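Local coordinates for devB protein (Vibrio cholerae O1 biovar eltor str. N16961, PDB 1Y89) that belongs to the glucosamine-6-phosphate isomerase/6-phosphogluconolactonase family and probably hydrolyses 6-phosphogluconolactone in the pentose phosphate pathway, at residues F45-A49 and L87-I92; D68-P74 and R101-E105. All blocks are in the same frame, centred on the assembly; numbering follows the deposited sequence.

How the interactions relate
Two contacts that cross along the chain illustrate how a Rossmann-like sheet and its connections are locked together. From the N terminus, helix 39-48 supplies F45-A49, the first half of interaction 1. The chain then passes through strand 62-70, whose end and following turn, D68-P74, begin interaction 2. Helix 80-89 comes next, and with L87-I92 it closes the first loop by packing beside helix 39-48. The chain runs on to R101-E105, before helix 108-122, and closes the second loop against D68-P74. The two loops therefore alternate and do not nest. Their centres lie about 19 Å apart, and the nearest atoms, about 7 Å apart, do not touch; interaction 1 joins two helices and interaction 2 a strand end to a connecting loop.

Interaction 1. Residues F45-A49 and L87-I92; sequences FKLLA and LLFSKI
L88 is the bump that fits the hollow between F45, L48 and A49. Its CG lies anti to the backbone N (chi1 176°), which carries the two methyls in among these residues. CD1 sits 3.6 Å from the backbone N of A49 and also touches CB of L48, while CD2 lies 3.8 Å from CD1 of L48. The side chains of F45 and L88 lie nearly perpendicular, their CB atoms 3.9 Å apart. L87 also packs on F45, its CD1 near the plane of the ring, at the edge; its side chain lies alongside that of K46, with CD2 near CG. The methyl of A49 fills the space beside the L87-I92 backbone, CB standing 3.4 Å from the carbonyl O of L87 and 4.1 Å from CB of K91. No direct hydrogen bond joins the segments, but one water donates to both A49 O and K91 O, each at 2.8 Å, and bridges the two backbones. L48 continues onto A18 and M21 of helix 10-25. Such apolar interlocking is characteristic of neighbouring helices packed beside the central sheet of a Rossmann-like alpha/beta fold.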
loop_
_atom_site.group_PDB
_atom_site.type_symbol
_atom_site.label_atom_id
_atom_site.label_comp_id
_atom_site.label_asym_id
_atom_site.label_seq_id
_atom_site.Cartn_x
_atom_site.Cartn_y
_atom_site.Cartn_z
ATOM N N PHE A 45 12.960 2.082 -15.968
ATOM C CA PHE A 45 13.218 1.578 -17.327
ATOM C C PHE A 45 14.414 0.634 -17.375
ATOM O O PHE A 45 14.382 -0.381 -18.064
ATOM C CB PHE A 45 13.478 2.757 -18.302
ATOM C CG PHE A 45 12.324 3.756 -18.374
ATOM C CD1 PHE A 45 11.010 3.330 -18.226
ATOM C CD2 PHE A 45 12.570 5.107 -18.629
ATOM C CE1 PHE A 45 9.933 4.242 -18.289
ATOM C CE2 PHE A 45 11.510 6.023 -18.695
ATOM C CZ PHE A 45 10.186 5.586 -18.541
ATOM N N LYS A 46 15.491 0.987 -16.678
ATOM C CA LYS A 46 16.661 0.112 -16.632
ATOM C C LYS A 46 16.308 -1.230 -16.008
ATOM O O LYS A 46 16.780 -2.275 -16.451
ATOM C CB LYS A 46 17.841 0.796 -15.903
ATOM C CG LYS A 46 18.341 2.064 -16.688
ATOM C CD LYS A 46 19.630 2.642 -16.117
ATOM C CE LYS A 46 19.350 3.398 -14.838
ATOM N NZ LYS A 46 20.615 3.835 -14.140
ATOM N N LEU A 47 15.510 -1.196 -14.949
ATOM C CA LEU A 47 15.108 -2.441 -14.312
ATOM C C LEU A 47 14.192 -3.274 -15.234
ATOM O O LEU A 47 14.343 -4.505 -15.358
ATOM C CB LEU A 47 14.437 -2.168 -12.954
ATOM C CG LEU A 47 13.918 -3.410 -12.197
ATOM C CD1 LEU A 47 15.041 -4.472 -11.933
ATOM C CD2 LEU A 47 13.244 -3.046 -10.889
ATOM N N LEU A 48 13.221 -2.612 -15.856
ATOM C CA LEU A 48 12.341 -3.286 -16.808
ATOM C C LEU A 48 13.053 -3.930 -18.002
ATOM O O LEU A 48 12.569 -4.931 -18.572
ATOM C CB LEU A 48 11.252 -2.312 -17.312
ATOM C CG LEU A 48 10.292 -1.803 -16.235
ATOM C CD1 LEU A 48 9.353 -0.736 -16.884
ATOM C CD2 LEU A 48 9.489 -2.977 -15.631
ATOM N N ALA A 49 14.189 -3.363 -18.384
ATOM C CA ALA A 49 15.008 -3.904 -19.472
ATOM C C ALA A 49 15.943 -5.030 -19.011
ATOM O O ALA A 49 16.607 -5.678 -19.828
ATOM C CB ALA A 49 15.844 -2.746 -20.133
ATOM N N LEU A 87 16.547 3.583 -23.006
ATOM C CA LEU A 87 16.789 2.708 -21.838
ATOM C C LEU A 87 15.979 1.410 -21.839
ATOM O O LEU A 87 16.416 0.401 -21.264
ATOM C CB LEU A 87 16.573 3.450 -20.511
ATOM C CG LEU A 87 17.514 4.649 -20.236
ATOM C CD1 LEU A 87 17.009 5.391 -18.956
ATOM C CD2 LEU A 87 18.974 4.222 -20.079
ATOM N N LEU A 88 14.789 1.465 -22.442
ATOM C CA LEU A 88 13.860 0.330 -22.392
ATOM C C LEU A 88 13.392 -0.166 -23.752
ATOM O O LEU A 88 13.697 -1.322 -24.139
ATOM C CB LEU A 88 12.631 0.642 -21.509
ATOM C CG LEU A 88 11.532 -0.434 -21.443
ATOM C CD1 LEU A 88 12.132 -1.818 -20.960
ATOM C CD2 LEU A 88 10.385 0.014 -20.514
ATOM N N PHE A 89 12.616 0.656 -24.469
ATOM C CA PHE A 89 11.894 0.099 -25.624
ATOM C C PHE A 89 12.840 -0.529 -26.634
ATOM O O PHE A 89 12.537 -1.574 -27.200
ATOM C CB PHE A 89 10.993 1.136 -26.333
ATOM C CG PHE A 89 10.085 1.871 -25.402
ATOM C CD1 PHE A 89 9.473 1.215 -24.336
ATOM C CD2 PHE A 89 9.827 3.229 -25.600
ATOM C CE1 PHE A 89 8.621 1.903 -23.476
ATOM C CE2 PHE A 89 8.999 3.910 -24.739
ATOM C CZ PHE A 89 8.400 3.245 -23.668
ATOM N N SER A 90 13.985 0.102 -26.861
ATOM C CA SER A 90 14.970 -0.443 -27.805
ATOM C C SER A 90 15.631 -1.754 -27.313
ATOM O O SER A 90 16.429 -2.359 -28.036
ATOM C CB SER A 90 16.042 0.602 -28.066
ATOM O OG SER A 90 16.821 0.774 -26.903
ATOM N N LYS A 91 15.324 -2.174 -26.085
ATOM C CA LYS A 91 15.956 -3.361 -25.497
ATOM C C LYS A 91 14.968 -4.507 -25.321
ATOM O O LYS A 91 15.321 -5.539 -24.722
ATOM C CB LYS A 91 16.558 -3.042 -24.116
ATOM C CG LYS A 91 17.319 -1.746 -24.016
ATOM C CD LYS A 91 18.610 -1.830 -24.735
ATOM C CE LYS A 91 19.342 -0.528 -24.612
ATOM N NZ LYS A 91 20.589 -0.602 -25.400
ATOM N N ILE A 92 13.728 -4.323 -25.773
ATOM C CA ILE A 92 12.667 -5.299 -25.509
ATOM C C ILE A 92 11.838 -5.537 -26.754
ATOM O O ILE A 92 11.953 -4.786 -27.729
ATOM C CB ILE A 92 11.709 -4.882 -24.337
ATOM C CG1 ILE A 92 10.991 -3.560 -24.666
ATOM C CG2 ILE A 92 12.445 -4.896 -22.990
ATOM C CD1 ILE A 92 9.817 -3.209 -23.776
HETATM O O HOH W 1 16.749 -6.455 -22.537
#

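Interaction 2. Residues D68-P74 and R101-E105; sequences DERCVAP and RILGE. With PO4 (phosphate ion), chain C.
E69 meets I102 first through its CB, 3.5 Å from CB of I102, and the two side chains run antiparallel alongside one another. CG stands anti to the backbone N (chi1 -178°) and passes CB and O of I102; the chain then bends at chi2. OE1 accepts the backbone N of R70 on its anti side at 2.8 Å. Through N80 N to OE1 and Y81 N to OE2, the carboxylate ties the end of strand 62-70 to the start of helix 80-89. A water joins OE2 to I102 N. G104 packs its backbone against C71 and V72, its CA 3.4 Å from V72 O. The P74 ring covers one face of the R101 guanidinium, CB 3.6 Å from NH1, and L103 CD2 the opposite face. In the guanidinium plane, the E105 carboxylate forms an end-on, two-bond salt bridge, NH1 to OE1 and NH2 to OE2. R70 points away; its NH1 binds E78 O, and its NH2 donates to O3 of a phosphate, 3.1 Å away. This ion, probably from the crystallisation liquor, sits among R70, H144 and R173 at the C-terminal end of strand 62-70, and may mark where a phosphorylated sugar binds in the glucosamine-6-phosphate isomerase/6-phosphogluconolactonase family.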
loop_
_atom_site.group_PDB
_atom_site.type_symbol
_atom_site.label_atom_id
_atom_site.label_comp_id
_atom_site.label_asym_id
_atom_site.label_seq_id
_atom_site.Cartn_x
_atom_site.Cartn_y
_atom_site.Cartn_z
ATOM N N ASP A 68 3.207 13.742 -19.795
ATOM C CA ASP A 68 3.636 14.956 -20.501
ATOM C C ASP A 68 4.853 14.620 -21.361
ATOM O O ASP A 68 5.532 13.591 -21.127
ATOM C CB ASP A 68 3.932 16.148 -19.514
ATOM C CG ASP A 68 5.168 15.936 -18.636
ATOM O OD1 ASP A 68 5.343 14.827 -18.067
ATOM O OD2 ASP A 68 5.947 16.911 -18.470
ATOM N N GLU A 69 5.132 15.510 -22.306
ATOM C CA GLU A 69 6.244 15.374 -23.222
ATOM C C GLU A 69 6.736 16.772 -23.578
ATOM O O GLU A 69 5.926 17.695 -23.707
ATOM C CB GLU A 69 5.832 14.641 -24.504
ATOM C CG GLU A 69 6.964 14.410 -25.529
ATOM C CD GLU A 69 8.140 13.649 -24.920
ATOM O OE1 GLU A 69 9.043 14.304 -24.317
ATOM O OE2 GLU A 69 8.140 12.403 -25.033
ATOM N N ARG A 70 8.062 16.899 -23.710
ATOM C CA ARG A 70 8.707 18.118 -24.139
ATOM C C ARG A 70 8.575 18.232 -25.661
ATOM O O ARG A 70 8.688 17.237 -26.400
ATOM C CB ARG A 70 10.187 18.133 -23.724
ATOM C CG ARG A 70 10.404 18.268 -22.196
ATOM C CD ARG A 70 10.116 16.982 -21.417
ATOM N NE ARG A 70 10.589 17.075 -20.015
ATOM C CZ ARG A 70 11.860 16.937 -19.628
ATOM N NH1 ARG A 70 12.828 16.664 -20.517
ATOM N NH2 ARG A 70 12.170 17.053 -18.335
ATOM N N CYS A 71 8.287 19.433 -26.131
ATOM C CA CYS A 71 8.018 19.620 -27.552
ATOM C C CYS A 71 9.328 19.680 -28.300
ATOM O O CYS A 71 9.679 20.716 -28.884
ATOM C CB CYS A 71 7.128 20.866 -27.798
ATOM S SG CYS A 71 5.491 20.538 -27.158
ATOM N N VAL A 72 10.031 18.542 -28.284
ATOM C CA VAL A 72 11.312 18.381 -28.977
ATOM C C VAL A 72 11.260 17.079 -29.755
ATOM O O VAL A 72 10.410 16.205 -29.464
ATOM C CB VAL A 72 12.542 18.358 -27.998
ATOM C CG1 VAL A 72 12.782 19.752 -27.310
ATOM C CG2 VAL A 72 12.451 17.199 -26.943
ATOM N N ALA A 73 12.166 16.931 -30.729
ATOM C CA ALA A 73 12.270 15.687 -31.510
ATOM C C ALA A 73 12.488 14.475 -30.592
ATOM O O ALA A 73 13.106 14.595 -29.518
ATOM C CB ALA A 73 13.394 15.785 -32.557
ATOM N N PRO A 74 11.959 13.311 -30.997
ATOM C CA PRO A 74 12.043 12.143 -30.130
ATOM C C PRO A 74 13.483 11.660 -29.869
ATOM O O PRO A 74 13.683 10.861 -28.965
ATOM C CB PRO A 74 11.218 11.086 -30.878
ATOM C CG PRO A 74 11.232 11.562 -32.323
ATOM C CD PRO A 74 11.206 13.037 -32.240
ATOM N N ARG A 101 3.499 7.527 -28.284
ATOM C CA ARG A 101 4.213 8.719 -27.841
ATOM C C ARG A 101 3.500 10.001 -28.212
ATOM O O ARG A 101 2.700 10.046 -29.168
ATOM C CB ARG A 101 5.662 8.735 -28.295
ATOM C CG ARG A 101 5.856 9.011 -29.754
ATOM C CD ARG A 101 7.318 9.239 -30.092
ATOM N NE ARG A 101 7.401 9.441 -31.530
ATOM C CZ ARG A 101 7.546 10.608 -32.130
ATOM N NH1 ARG A 101 7.695 11.717 -31.425
ATOM N NH2 ARG A 101 7.587 10.651 -33.449
ATOM N N ILE A 102 3.801 11.051 -27.463
ATOM C CA ILE A 102 3.372 12.379 -27.874
ATOM C C ILE A 102 4.362 12.845 -28.943
ATOM O O ILE A 102 5.590 12.721 -28.750
ATOM C CB ILE A 102 3.338 13.337 -26.652
ATOM C CG1 ILE A 102 2.236 12.873 -25.665
ATOM C CG2 ILE A 102 3.122 14.817 -27.094
ATOM C CD1 ILE A 102 2.238 13.563 -24.304
ATOM N N LEU A 103 3.851 13.392 -30.037
ATOM C CA LEU A 103 4.707 13.833 -31.139
ATOM C C LEU A 103 5.297 15.226 -30.827
ATOM O O LEU A 103 4.764 16.272 -31.254
ATOM C CB LEU A 103 3.913 13.843 -32.462
ATOM C CG LEU A 103 3.181 12.531 -32.773
ATOM C CD1 LEU A 103 2.447 12.652 -34.159
ATOM C CD2 LEU A 103 4.123 11.316 -32.785
ATOM N N GLY A 104 6.405 15.231 -30.099
ATOM C CA GLY A 104 7.014 16.471 -29.642
ATOM C C GLY A 104 7.600 17.322 -30.769
ATOM O O GLY A 104 7.862 18.504 -30.580
ATOM N N GLU A 105 7.825 16.725 -31.929
ATOM C CA GLU A 105 8.393 17.458 -33.057
ATOM C C GLU A 105 7.333 18.250 -33.815
ATOM O O GLU A 105 7.663 19.007 -34.713
ATOM C CB GLU A 105 9.142 16.513 -34.023
ATOM C CG GLU A 105 8.260 15.483 -34.792
ATOM C CD GLU A 105 7.941 14.209 -33.996
ATOM O OE1 GLU A 105 7.845 14.246 -32.731
ATOM O OE2 GLU A 105 7.755 13.161 -34.647
HETATM P P PO4 C . 10.136 18.442 -15.496
HETATM O O1 PO4 C . 8.679 18.829 -15.691
HETATM O O2 PO4 C . 10.464 18.592 -14.061
HETATM O O3 PO4 C . 10.223 17.035 -15.974
HETATM O O4 PO4 C . 10.965 19.369 -16.301
HETATM O O HOH W 2 5.932 10.991 -25.430
#